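Local coordinates for alpha-galactosidase 1 (Saccharomyces cerevisiae, PDB 3LRK), which hydrolyses terminal, non-reducing alpha-D-galactose residues from alpha-D-galactosides such as galactose oligosaccharides and galactomannans, working as a secreted, glycosylated homotetramer, at residues Asp172-Asn175 with Pro180-Tyr183; Gly126-Glu131 with Tyr152-Phe157; Asp73-Gly78 with Gln136-Asn141; Gly78-Ser81 with Leu85-Asp88. The protein carries 1 engineered substitution. All coordinates share one frame; numbering follows the deposited sequence.

Contact 1 (Asp172-Asn175 with Pro180-Tyr183); sequences DALN and PVFY. Engineered in segment 180-183: Val181 (natural residue Ile). With NAG (2-acetamido-2-deoxy-beta-D-glucopyranose), chain E.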
loop_
_atom_site.group_PDB
_atom_site.type_symbol
_atom_site.label_atom_id
_atom_site.label_comp_id
_atom_site.label_asym_id
_atom_site.label_seq_id
_atom_site.Cartn_x
_atom_site.Cartn_y
_atom_site.Cartn_z
ATOM N N ASP A 172 -8.403 -28.401 -6.993
ATOM C CA ASP A 172 -7.859 -29.761 -6.993
ATOM C C ASP A 172 -8.869 -30.807 -6.530
ATOM O O ASP A 172 -8.974 -31.885 -7.128
ATOM C CB ASP A 172 -6.600 -29.846 -6.131
ATOM C CG ASP A 172 -5.422 -29.091 -6.729
ATOM O OD1 ASP A 172 -5.464 -28.716 -7.922
ATOM O OD2 ASP A 172 -4.439 -28.879 -5.993
ATOM N N ALA A 173 -9.590 -30.496 -5.456
ATOM C CA ALA A 173 -10.624 -31.388 -4.920
ATOM C C ALA A 173 -11.718 -31.678 -5.957
ATOM O O ALA A 173 -12.167 -32.810 -6.076
ATOM C CB ALA A 173 -11.231 -30.796 -3.642
ATOM N N LEU A 174 -12.148 -30.658 -6.689
ATOM C CA LEU A 174 -13.154 -30.830 -7.742
ATOM C C LEU A 174 -12.599 -31.685 -8.881
ATOM O O LEU A 174 -13.268 -32.614 -9.368
ATOM C CB LEU A 174 -13.630 -29.465 -8.268
ATOM C CG LEU A 174 -14.475 -28.578 -7.360
ATOM C CD1 LEU A 174 -14.573 -27.144 -7.917
ATOM C CD2 LEU A 174 -15.885 -29.180 -7.134
ATOM N N ASN A 175 -11.359 -31.401 -9.279
ATOM C CA ASN A 175 -10.710 -32.221 -10.292
ATOM C C ASN A 175 -10.675 -33.699 -9.883
ATOM O O ASN A 175 -10.930 -34.579 -10.706
ATOM C CB ASN A 175 -9.293 -31.700 -10.586
ATOM C CG ASN A 175 -8.643 -32.443 -11.730
ATOM O OD1 ASN A 175 -8.026 -33.484 -11.531
ATOM N ND2 ASN A 175 -8.825 -31.929 -12.938
ATOM N N PRO A 180 -16.591 -32.926 -14.490
ATOM C CA PRO A 180 -16.330 -31.548 -14.901
ATOM C C PRO A 180 -17.223 -30.576 -14.143
ATOM O O PRO A 180 -18.450 -30.741 -14.086
ATOM C CB PRO A 180 -16.672 -31.545 -16.401
ATOM C CG PRO A 180 -16.565 -32.975 -16.815
ATOM C CD PRO A 180 -17.053 -33.749 -15.625
ATOM N N VAL A 181 -16.583 -29.594 -13.526
ATOM C CA VAL A 181 -17.288 -28.539 -12.799
ATOM C C VAL A 181 -16.685 -27.203 -13.214
ATOM O O VAL A 181 -15.462 -26.994 -13.115
ATOM C CB VAL A 181 -17.225 -28.765 -11.246
ATOM C CG1 VAL A 181 -17.901 -27.619 -10.471
ATOM C CG2 VAL A 181 -17.833 -30.118 -10.856
ATOM N N PHE A 182 -17.539 -26.317 -13.720
ATOM C CA PHE A 182 -17.175 -24.937 -13.978
ATOM C C PHE A 182 -16.900 -24.275 -12.622
ATOM O O PHE A 182 -17.790 -24.212 -11.769
ATOM C CB PHE A 182 -18.347 -24.221 -14.661
ATOM C CG PHE A 182 -17.992 -22.866 -15.244
ATOM C CD1 PHE A 182 -17.729 -21.772 -14.418
ATOM C CD2 PHE A 182 -17.934 -22.695 -16.625
ATOM C CE1 PHE A 182 -17.417 -20.543 -14.954
ATOM C CE2 PHE A 182 -17.629 -21.464 -17.172
ATOM C CZ PHE A 182 -17.361 -20.388 -16.338
ATOM N N TYR A 183 -15.673 -23.787 -12.425
ATOM C CA TYR A 183 -15.265 -23.278 -11.104
ATOM C C TYR A 183 -15.209 -21.744 -11.090
ATOM O O TYR A 183 -14.351 -21.125 -11.738
ATOM C CB TYR A 183 -13.931 -23.929 -10.700
ATOM C CG TYR A 183 -13.389 -23.618 -9.305
ATOM C CD1 TYR A 183 -14.225 -23.549 -8.177
ATOM C CD2 TYR A 183 -12.016 -23.443 -9.122
ATOM C CE1 TYR A 183 -13.685 -23.273 -6.886
ATOM C CE2 TYR A 183 -11.474 -23.184 -7.870
ATOM C CZ TYR A 183 -12.293 -23.105 -6.761
ATOM O OH TYR A 183 -11.695 -22.831 -5.550
HETATM C C1 NAG E . -8.245 -32.709 -14.013
HETATM C C2 NAG E . -9.253 -32.532 -15.158
HETATM C C3 NAG E . -8.714 -33.058 -16.487
HETATM C C4 NAG E . -7.345 -32.464 -16.805
HETATM C C5 NAG E . -6.403 -32.496 -15.605
HETATM C C6 NAG E . -5.322 -31.463 -15.877
HETATM C C7 NAG E . -11.612 -32.583 -14.509
HETATM C C8 NAG E . -12.772 -33.470 -14.164
HETATM N N2 NAG E . -10.497 -33.218 -14.862
HETATM O O3 NAG E . -9.591 -32.676 -17.516
HETATM O O4 NAG E . -6.747 -33.158 -17.889
HETATM O O5 NAG E . -7.003 -32.130 -14.363
HETATM O O6 NAG E . -4.232 -31.843 -15.099
HETATM O O7 NAG E . -11.720 -31.357 -14.468
#
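Leu174 carries this contact, reaching from helix 160-177 to Val181, just before strand 182-185, and Tyr183 within it. Ahead of it, Asp172 and Ala173 belong to other sides of the helix. Asp172 forms a salt bridge with Lys168, and Ala173 packs on Glu131 and Ala135 of helix 131-140. At Leu174 the CA-CB bond points to the strand, and the two methyls divide the work. Leu174 CD1 lies 3.6 Å from Tyr183 CD1 and 4.0 Å from Tyr183 CG, so it rests along the CG-CD1-CE1 side of the ring, short of the hydroxyl. Leu174 CD2 meets Val181 CG1 at 4.2 Å, a looser touch. Val181 is an engineered residue; the natural one is isoleucine. With its CG anti to the backbone N (chi1 -175°), the Tyr183 ring is carried alongside the helix. There its OH hydrogen-bonds Tyr167 O of the same helix. Asn175 turns the other way. Asn175 ND2 is bonded to C1 of an N-acetylglucosamine at 1.4 Å, which makes it an N-glycosylation site. The acetyl methyl C8 of that sugar comes within 3.9 Å of Pro180 N, so the sugar's acetyl group lies beside the start of segment 180-183. Helix and strand are the second half of the beta-alpha-beta unit 145-149, 160-177, 182-185 of the TIM barrel. Leu146 of the first strand also touches Leu174 and Val181. The chemistry is therefore split by side: apolar methyls and a ring seal helix to barrel, while the adjacent asparagine bears the sugar.

Contact 2 (Gly126-Glu131 with Tyr152-Phe157); sequences GSLGRE and YNKGQF
Leu128 CG stands anti to the backbone N (chi1 -172°), which sends both methyls of Leu128 across to the loop 152-157. On that loop, Lys154 and Gln156 each have CG anti to the carbonyl carbon, and both chains head toward the leucine. The Gln156 chain continues extended (chi2 -172°), and its amide comes to the two methyls from the opposite direction. OE1 of Gln156 lies 3.7 Å from Leu128 CD1, and NE2 of Gln156 lies 3.8 Å from Leu128 CD2. Leu128 CD2 also sits 3.5 Å from the backbone O of Asn153 and 3.9 Å from CD of Lys154, so the aliphatic part of the lysine covers it. The carbonyl of Asn153 has its own partner, Gln156 N, in a type I' turn from Asn153 to Gln156. Leu128 is presented by a type II turn from Ser127 to Arg130. Gly129 N of that turn gives a hydrogen bond to Glu131 OE2 (3.0 Å), met from above the carboxylate plane. Arg130 is the N-cap of helix 131-140. Cutting Leu128 back to an alanine would probably open a gap between the two turns and leave the Gln156 amide and the Lys154 chain freer to move. Arg166 of helix 160-177 also packs on the leucine. Lys154 touches Tyr164 of a second subunit, another copy of this protein, and Tyr152 OH hydrogen-bonds Val19 N of that subunit. The two loops follow barrel strands 109-115 and 145-149. A leucine lies against an amide, a carbonyl and a lysine's methylenes, so the pair is probably held by shape and dispersion.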
loop_
_atom_site.group_PDB
_atom_site.type_symbol
_atom_site.label_atom_id
_atom_site.label_comp_id
_atom_site.label_asym_id
_atom_site.label_seq_id
_atom_site.Cartn_x
_atom_site.Cartn_y
_atom_site.Cartn_z
ATOM N N GLY A 126 -19.196 -23.958 5.833
ATOM C CA GLY A 126 -18.233 -23.618 4.790
ATOM C C GLY A 126 -17.262 -24.754 4.526
ATOM O O GLY A 126 -17.173 -25.705 5.309
ATOM N N SER A 127 -16.526 -24.656 3.417
ATOM C CA SER A 127 -15.714 -25.765 2.926
ATOM C C SER A 127 -14.217 -25.711 3.257
ATOM O O SER A 127 -13.480 -26.629 2.887
ATOM C CB SER A 127 -15.861 -25.898 1.399
ATOM O OG SER A 127 -17.202 -26.152 1.034
ATOM N N LEU A 128 -13.763 -24.658 3.931
ATOM C CA LEU A 128 -12.323 -24.551 4.247
ATOM C C LEU A 128 -11.827 -25.733 5.098
ATOM O O LEU A 128 -12.341 -25.984 6.194
ATOM C CB LEU A 128 -11.988 -23.209 4.906
ATOM C CG LEU A 128 -10.502 -22.865 5.121
ATOM C CD1 LEU A 128 -9.684 -23.039 3.820
ATOM C CD2 LEU A 128 -10.373 -21.435 5.682
ATOM N N GLY A 129 -10.846 -26.455 4.557
ATOM C CA GLY A 129 -10.280 -27.649 5.179
ATOM C C GLY A 129 -11.160 -28.877 4.992
ATOM O O GLY A 129 -10.873 -29.935 5.532
ATOM N N ARG A 130 -12.242 -28.717 4.236
ATOM C CA ARG A 130 -13.208 -29.784 4.001
ATOM C C ARG A 130 -13.420 -29.959 2.509
ATOM O O ARG A 130 -14.447 -30.476 2.074
ATOM C CB ARG A 130 -14.527 -29.452 4.705
ATOM C CG ARG A 130 -14.359 -29.266 6.234
ATOM C CD ARG A 130 -15.644 -28.774 6.854
ATOM N NE ARG A 130 -15.529 -28.456 8.280
ATOM C CZ ARG A 130 -15.735 -29.322 9.276
ATOM N NH1 ARG A 130 -16.047 -30.596 9.033
ATOM N NH2 ARG A 130 -15.615 -28.914 10.540
ATOM N N GLU A 131 -12.416 -29.555 1.730
ATOM C CA GLU A 131 -12.574 -29.429 0.283
ATOM C C GLU A 131 -12.822 -30.766 -0.392
ATOM O O GLU A 131 -13.664 -30.850 -1.286
ATOM C CB GLU A 131 -11.370 -28.722 -0.355
ATOM C CG GLU A 131 -11.223 -27.244 0.043
ATOM C CD GLU A 131 -10.427 -27.035 1.330
ATOM O OE1 GLU A 131 -10.105 -28.027 2.012
ATOM O OE2 GLU A 131 -10.131 -25.872 1.650
ATOM N N TYR A 152 -15.481 -15.684 6.041
ATOM C CA TYR A 152 -14.944 -16.466 7.171
ATOM C C TYR A 152 -13.726 -17.326 6.835
ATOM O O TYR A 152 -13.655 -18.514 7.185
ATOM C CB TYR A 152 -16.080 -17.270 7.843
ATOM C CG TYR A 152 -17.188 -16.329 8.242
ATOM C CD1 TYR A 152 -18.399 -16.312 7.547
ATOM C CD2 TYR A 152 -17.001 -15.411 9.281
ATOM C CE1 TYR A 152 -19.411 -15.412 7.883
ATOM C CE2 TYR A 152 -18.010 -14.501 9.631
ATOM C CZ TYR A 152 -19.214 -14.525 8.936
ATOM O OH TYR A 152 -20.207 -13.631 9.256
ATOM N N ASN A 153 -12.755 -16.712 6.154
ATOM C CA ASN A 153 -11.598 -17.471 5.652
ATOM C C ASN A 153 -10.470 -17.722 6.671
ATOM O O ASN A 153 -9.373 -18.148 6.297
ATOM C CB ASN A 153 -11.046 -16.836 4.357
ATOM C CG ASN A 153 -10.612 -15.402 4.552
ATOM O OD1 ASN A 153 -10.079 -15.032 5.608
ATOM N ND2 ASN A 153 -10.857 -14.577 3.552
ATOM N N LYS A 154 -10.731 -17.436 7.950
ATOM C CA LYS A 154 -9.808 -17.799 9.034
ATOM C C LYS A 154 -8.387 -17.238 8.853
ATOM O O LYS A 154 -7.410 -17.936 9.103
ATOM C CB LYS A 154 -9.742 -19.328 9.187
ATOM C CG LYS A 154 -11.098 -20.003 9.454
ATOM C CD LYS A 154 -10.963 -21.533 9.507
ATOM C CE LYS A 154 -10.917 -22.054 10.920
ATOM N NZ LYS A 154 -11.098 -23.555 10.921
ATOM N N GLY A 155 -8.289 -15.991 8.401
ATOM C CA GLY A 155 -7.001 -15.320 8.200
ATOM C C GLY A 155 -6.191 -15.757 6.987
ATOM O O GLY A 155 -5.050 -15.292 6.806
ATOM N N GLN A 156 -6.781 -16.596 6.132
ATOM C CA GLN A 156 -6.056 -17.163 4.976
ATOM C C GLN A 156 -6.159 -16.305 3.711
ATOM O O GLN A 156 -6.567 -16.767 2.636
ATOM C CB GLN A 156 -6.490 -18.604 4.701
ATOM C CG GLN A 156 -6.201 -19.567 5.832
ATOM C CD GLN A 156 -6.456 -21.009 5.462
ATOM O OE1 GLN A 156 -6.411 -21.382 4.286
ATOM N NE2 GLN A 156 -6.713 -21.839 6.470
ATOM N N PHE A 157 -5.765 -15.050 3.868
ATOM C CA PHE A 157 -5.755 -14.053 2.808
ATOM C C PHE A 157 -4.633 -13.060 3.131
ATOM O O PHE A 157 -3.985 -13.179 4.181
ATOM C CB PHE A 157 -7.121 -13.348 2.722
ATOM C CG PHE A 157 -7.373 -12.372 3.834
ATOM C CD1 PHE A 157 -7.176 -11.005 3.628
ATOM C CD2 PHE A 157 -7.786 -12.815 5.093
ATOM C CE1 PHE A 157 -7.389 -10.085 4.663
ATOM C CE2 PHE A 157 -8.004 -11.909 6.134
ATOM C CZ PHE A 157 -7.797 -10.535 5.915
#

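Contact 3 (Asp73-Gly78 with Gln136-Asn141); sequences DCWSSG and QFFANN
Trp75 barely overlaps the Phe137 ring with its six-membered ring; the phenylalanine comes from the opposite direction on helix 131-140. The planes are near parallel, at 22°, but slid apart, with the centroids of the two rings 5.4 Å from each other. Contact is made by their outer atoms: Trp75 CH2 is 3.4 Å from Phe137 CE2, and Trp75 CZ3 is 3.7 Å from Phe137 CZ. The next helix residue, Phe138, reaches the indole from another direction. Phe138 CE1 approaches Trp75 CZ2 at 3.9 Å, and the two side chains cross obliquely. The tryptophan is thus touched by consecutive phenylalanines of one helix turn. Its CG sits between the backbone N and the carbonyl carbon (chi1 63°), a crowded position that turns the indole toward the helix. The polar end is settled as well, since Trp75 NE1 hydrogen-bonds Tyr113 O of barrel strand 109-115. This bond helps fix how the ring is turned, while Ser76 CB lies 3.7 Å above one face of the Trp75 indole plane. All three aromatic residues are buried, with Leu85 packed on Trp75 and Phe137, and Met112 on Trp75 and Phe138. Just before the tryptophan pass Asp73, a substrate-binding residue, and Cys74. Asp73 OD1 accepts a hydrogen bond from Cys74 N (2.7 Å), while Cys74 is disulfide-bonded to Cys42. The arrangement is an aromatic cluster between the loop after barrel strand 68-70 and an outer helix of the TIM barrel in this GH27 enzyme, two residues along from a substrate-binding aspartate.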
loop_
_atom_site.group_PDB
_atom_site.type_symbol
_atom_site.label_atom_id
_atom_site.label_comp_id
_atom_site.label_asym_id
_atom_site.label_seq_id
_atom_site.Cartn_x
_atom_site.Cartn_y
_atom_site.Cartn_z
ATOM N N ASP A 73 -26.511 -19.319 -1.547
ATOM C CA ASP A 73 -26.301 -19.652 -0.128
ATOM C C ASP A 73 -27.568 -20.239 0.531
ATOM O O ASP A 73 -28.629 -20.286 -0.093
ATOM C CB ASP A 73 -25.870 -18.366 0.601
ATOM C CG ASP A 73 -24.991 -18.610 1.843
ATOM O OD1 ASP A 73 -24.944 -19.727 2.416
ATOM O OD2 ASP A 73 -24.323 -17.637 2.249
ATOM N N CYS A 74 -27.437 -20.681 1.789
ATOM C CA CYS A 74 -28.572 -21.070 2.665
ATOM C C CYS A 74 -29.317 -22.348 2.276
ATOM O O CYS A 74 -30.524 -22.491 2.548
ATOM C CB CYS A 74 -29.584 -19.924 2.811
ATOM S SG CYS A 74 -28.896 -18.275 2.663
ATOM N N TRP A 75 -28.606 -23.289 1.666
ATOM C CA TRP A 75 -29.255 -24.474 1.109
ATOM C C TRP A 75 -29.081 -25.693 2.027
ATOM O O TRP A 75 -29.874 -26.639 1.965
ATOM C CB TRP A 75 -28.722 -24.748 -0.313
ATOM C CG TRP A 75 -27.256 -25.060 -0.343
ATOM C CD1 TRP A 75 -26.229 -24.183 -0.599
ATOM C CD2 TRP A 75 -26.638 -26.328 -0.075
ATOM N NE1 TRP A 75 -25.016 -24.835 -0.518
ATOM C CE2 TRP A 75 -25.233 -26.147 -0.193
ATOM C CE3 TRP A 75 -27.130 -27.604 0.243
ATOM C CZ2 TRP A 75 -24.323 -27.189 -0.002
ATOM C CZ3 TRP A 75 -26.221 -28.640 0.439
ATOM C CH2 TRP A 75 -24.825 -28.423 0.305
ATOM N N SER A 76 -28.040 -25.659 2.867
ATOM C CA SER A 76 -27.679 -26.780 3.739
ATOM C C SER A 76 -28.254 -26.636 5.152
ATOM O O SER A 76 -28.688 -25.555 5.558
ATOM C CB SER A 76 -26.153 -26.911 3.838
ATOM O OG SER A 76 -25.569 -25.694 4.281
ATOM N N SER A 77 -28.251 -27.734 5.895
ATOM C CA SER A 77 -28.713 -27.713 7.289
ATOM C C SER A 77 -27.612 -28.084 8.291
ATOM O O SER A 77 -27.805 -27.976 9.506
ATOM C CB SER A 77 -29.933 -28.626 7.450
ATOM O OG SER A 77 -29.605 -29.970 7.143
ATOM N N GLY A 78 -26.453 -28.487 7.782
ATOM C CA GLY A 78 -25.343 -28.950 8.625
ATOM C C GLY A 78 -24.521 -30.033 7.948
ATOM O O GLY A 78 -24.488 -30.120 6.708
ATOM N N GLN A 136 -16.660 -33.759 -3.374
ATOM C CA GLN A 136 -17.295 -35.069 -3.528
ATOM C C GLN A 136 -18.820 -35.015 -3.401
ATOM O O GLN A 136 -19.537 -35.592 -4.233
ATOM C CB GLN A 136 -16.722 -36.099 -2.546
ATOM C CG GLN A 136 -17.102 -37.553 -2.886
ATOM C CD GLN A 136 -16.620 -37.975 -4.275
ATOM O OE1 GLN A 136 -15.445 -37.833 -4.612
ATOM N NE2 GLN A 136 -17.540 -38.478 -5.090
ATOM N N PHE A 137 -19.307 -34.328 -2.367
ATOM C CA PHE A 137 -20.745 -34.045 -2.249
ATOM C C PHE A 137 -21.322 -33.417 -3.526
ATOM O O PHE A 137 -22.380 -33.862 -4.023
ATOM C CB PHE A 137 -21.058 -33.156 -1.021
ATOM C CG PHE A 137 -22.491 -32.706 -0.965
ATOM C CD1 PHE A 137 -23.441 -33.446 -0.260
ATOM C CD2 PHE A 137 -22.900 -31.558 -1.641
ATOM C CE1 PHE A 137 -24.760 -33.043 -0.231
ATOM C CE2 PHE A 137 -24.233 -31.158 -1.620
ATOM C CZ PHE A 137 -25.158 -31.901 -0.904
ATOM N N PHE A 138 -20.650 -32.394 -4.067
ATOM C CA PHE A 138 -21.179 -31.723 -5.257
ATOM C C PHE A 138 -21.212 -32.667 -6.477
ATOM O O PHE A 138 -22.190 -32.691 -7.218
ATOM C CB PHE A 138 -20.444 -30.406 -5.566
ATOM C CG PHE A 138 -20.579 -29.365 -4.475
ATOM C CD1 PHE A 138 -21.841 -28.929 -4.050
ATOM C CD2 PHE A 138 -19.445 -28.826 -3.869
ATOM C CE1 PHE A 138 -21.965 -27.973 -3.034
ATOM C CE2 PHE A 138 -19.562 -27.874 -2.852
ATOM C CZ PHE A 138 -20.822 -27.443 -2.433
ATOM N N ALA A 139 -20.153 -33.451 -6.655
ATOM C CA ALA A 139 -20.091 -34.440 -7.736
ATOM C C ALA A 139 -21.118 -35.572 -7.560
ATOM O O ALA A 139 -21.744 -35.997 -8.538
ATOM C CB ALA A 139 -18.707 -34.996 -7.852
ATOM N N ASN A 140 -21.300 -36.039 -6.320
ATOM C CA ASN A 140 -22.324 -37.062 -6.008
ATOM C C ASN A 140 -23.721 -36.578 -6.364
ATOM O O ASN A 140 -24.596 -37.370 -6.732
ATOM C CB ASN A 140 -22.295 -37.453 -4.526
ATOM C CG ASN A 140 -21.124 -38.342 -4.169
ATOM O OD1 ASN A 140 -20.314 -38.722 -5.027
ATOM N ND2 ASN A 140 -21.015 -38.671 -2.889
ATOM N N ASN A 141 -23.919 -35.267 -6.237
ATOM C CA ASN A 141 -25.193 -34.620 -6.533
ATOM C C ASN A 141 -25.290 -34.017 -7.934
ATOM O O ASN A 141 -26.207 -33.250 -8.227
ATOM C CB ASN A 141 -25.524 -33.616 -5.430
ATOM C CG ASN A 141 -25.833 -34.310 -4.128
ATOM O OD1 ASN A 141 -24.953 -34.492 -3.280
ATOM N ND2 ASN A 141 -27.069 -34.781 -3.993
#

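Contact 4 (Gly78-Ser81 with Leu85-Asp88); sequences GRDS and LVAD
Arg79 pairs with Leu85 across a beta hairpin of strands 76-79 and 85-87, as an antiparallel non-hydrogen-bonded pair. From CB, the arginine leaves on the same face as Leu85 and runs extended from CG to NE beside it, pointing the same way. The contact comes at its end. Arg79 CZ lies 3.9 Å from Leu85 CD2. Arg79 NH1 comes to 3.8 Å from Leu85 CG, and Arg79 NH2 is equally near Leu85 CD2. The methyl CD2 stands over one face of the guanidinium, toward its rim. The N-H groups meet other partners: NH2 has a salt bridge to Asp134 and a hydrogen bond to Gly126 O, and NH1 reaches Gly83 O in the turn. A methionine in its place would probably leave Asp134 without this positive mate and Gly126 O without this donor. Val86 points to the other face, where Val86 CG2 packs 3.7 Å from Asp80 CB; Asp80 OD1 takes a hydrogen bond from Phe84 N. Gly78, at phi 147°, has backbone angles that a CB would not fit. Gly78 O accepts the bond from Val86 N at 2.9 Å, with an N-H...O angle of 155°.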
loop_
_atom_site.group_PDB
_atom_site.type_symbol
_atom_site.label_atom_id
_atom_site.label_comp_id
_atom_site.label_asym_id
_atom_site.label_seq_id
_atom_site.Cartn_x
_atom_site.Cartn_y
_atom_site.Cartn_z
ATOM N N GLY A 78 -26.453 -28.487 7.782
ATOM C CA GLY A 78 -25.343 -28.950 8.625
ATOM C C GLY A 78 -24.521 -30.033 7.948
ATOM O O GLY A 78 -24.488 -30.120 6.708
ATOM N N ARG A 79 -23.863 -30.860 8.761
ATOM C CA ARG A 79 -23.064 -31.990 8.273
ATOM C C ARG A 79 -23.474 -33.276 8.999
ATOM O O ARG A 79 -23.856 -33.236 10.180
ATOM C CB ARG A 79 -21.556 -31.729 8.451
ATOM C CG ARG A 79 -21.048 -30.484 7.734
ATOM C CD ARG A 79 -19.527 -30.297 7.824
ATOM N NE ARG A 79 -19.110 -29.194 6.954
ATOM C CZ ARG A 79 -18.745 -29.335 5.673
ATOM N NH1 ARG A 79 -18.716 -30.536 5.109
ATOM N NH2 ARG A 79 -18.414 -28.270 4.951
ATOM N N ASP A 80 -23.396 -34.405 8.297
ATOM C CA ASP A 80 -23.753 -35.710 8.880
ATOM C C ASP A 80 -22.622 -36.303 9.732
ATOM O O ASP A 80 -21.579 -35.667 9.904
ATOM C CB ASP A 80 -24.231 -36.694 7.789
ATOM C CG ASP A 80 -23.114 -37.135 6.831
ATOM O OD1 ASP A 80 -21.915 -37.020 7.169
ATOM O OD2 ASP A 80 -23.453 -37.634 5.732
ATOM N N SER A 81 -22.810 -37.521 10.244
ATOM C CA SER A 81 -21.804 -38.155 11.112
ATOM C C SER A 81 -20.470 -38.441 10.404
ATOM O O SER A 81 -19.443 -38.617 11.057
ATOM C CB SER A 81 -22.347 -39.434 11.767
ATOM O OG SER A 81 -22.522 -40.472 10.816
ATOM N N LEU A 85 -21.666 -32.626 3.909
ATOM C CA LEU A 85 -22.732 -31.642 3.800
ATOM C C LEU A 85 -24.081 -32.338 3.675
ATOM O O LEU A 85 -24.196 -33.354 2.980
ATOM C CB LEU A 85 -22.537 -30.754 2.565
ATOM C CG LEU A 85 -21.440 -29.686 2.601
ATOM C CD1 LEU A 85 -21.114 -29.233 1.188
ATOM C CD2 LEU A 85 -21.867 -28.516 3.475
ATOM N N VAL A 86 -25.077 -31.780 4.355
ATOM C CA VAL A 86 -26.462 -32.254 4.270
ATOM C C VAL A 86 -27.326 -31.110 3.737
ATOM O O VAL A 86 -27.321 -30.017 4.297
ATOM C CB VAL A 86 -26.980 -32.748 5.659
ATOM C CG1 VAL A 86 -28.442 -33.216 5.587
ATOM C CG2 VAL A 86 -26.104 -33.879 6.183
ATOM N N ALA A 87 -28.048 -31.351 2.643
ATOM C CA ALA A 87 -29.009 -30.368 2.145
ATOM C C ALA A 87 -30.173 -30.244 3.132
ATOM O O ALA A 87 -30.561 -31.232 3.738
ATOM C CB ALA A 87 -29.529 -30.779 0.776
ATOM N N ASP A 88 -30.702 -29.032 3.295
ATOM C CA ASP A 88 -31.852 -28.799 4.155
ATOM C C ASP A 88 -33.030 -29.599 3.580
ATOM O O ASP A 88 -33.457 -29.350 2.456
ATOM C CB ASP A 88 -32.174 -27.298 4.212
ATOM C CG ASP A 88 -33.343 -26.975 5.143
ATOM O OD1 ASP A 88 -34.452 -27.481 4.900
ATOM O OD2 ASP A 88 -33.160 -26.206 6.112
#

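Overall arrangement
From the N terminus, the chain enters contacts 3 and 4 together, for both start on strand 76-79 and share Gly78. Contact 4 closes at once, folding the hairpin back through a short turn. Contact 3 closes only at helix 131-140, after the chain has passed through strand 109-115, so it spans contact 4. Contact 2 opens inside that span and closes after strand 145-149, so contacts 2 and 3 cross. Contact 1 comes last, in series, closing the short link from helix 160-177 to strand 182-185. Contact 2 touches both contact 4 and contact 1. Together they tie hairpin, loops and outer helices around neighbouring barrel strands.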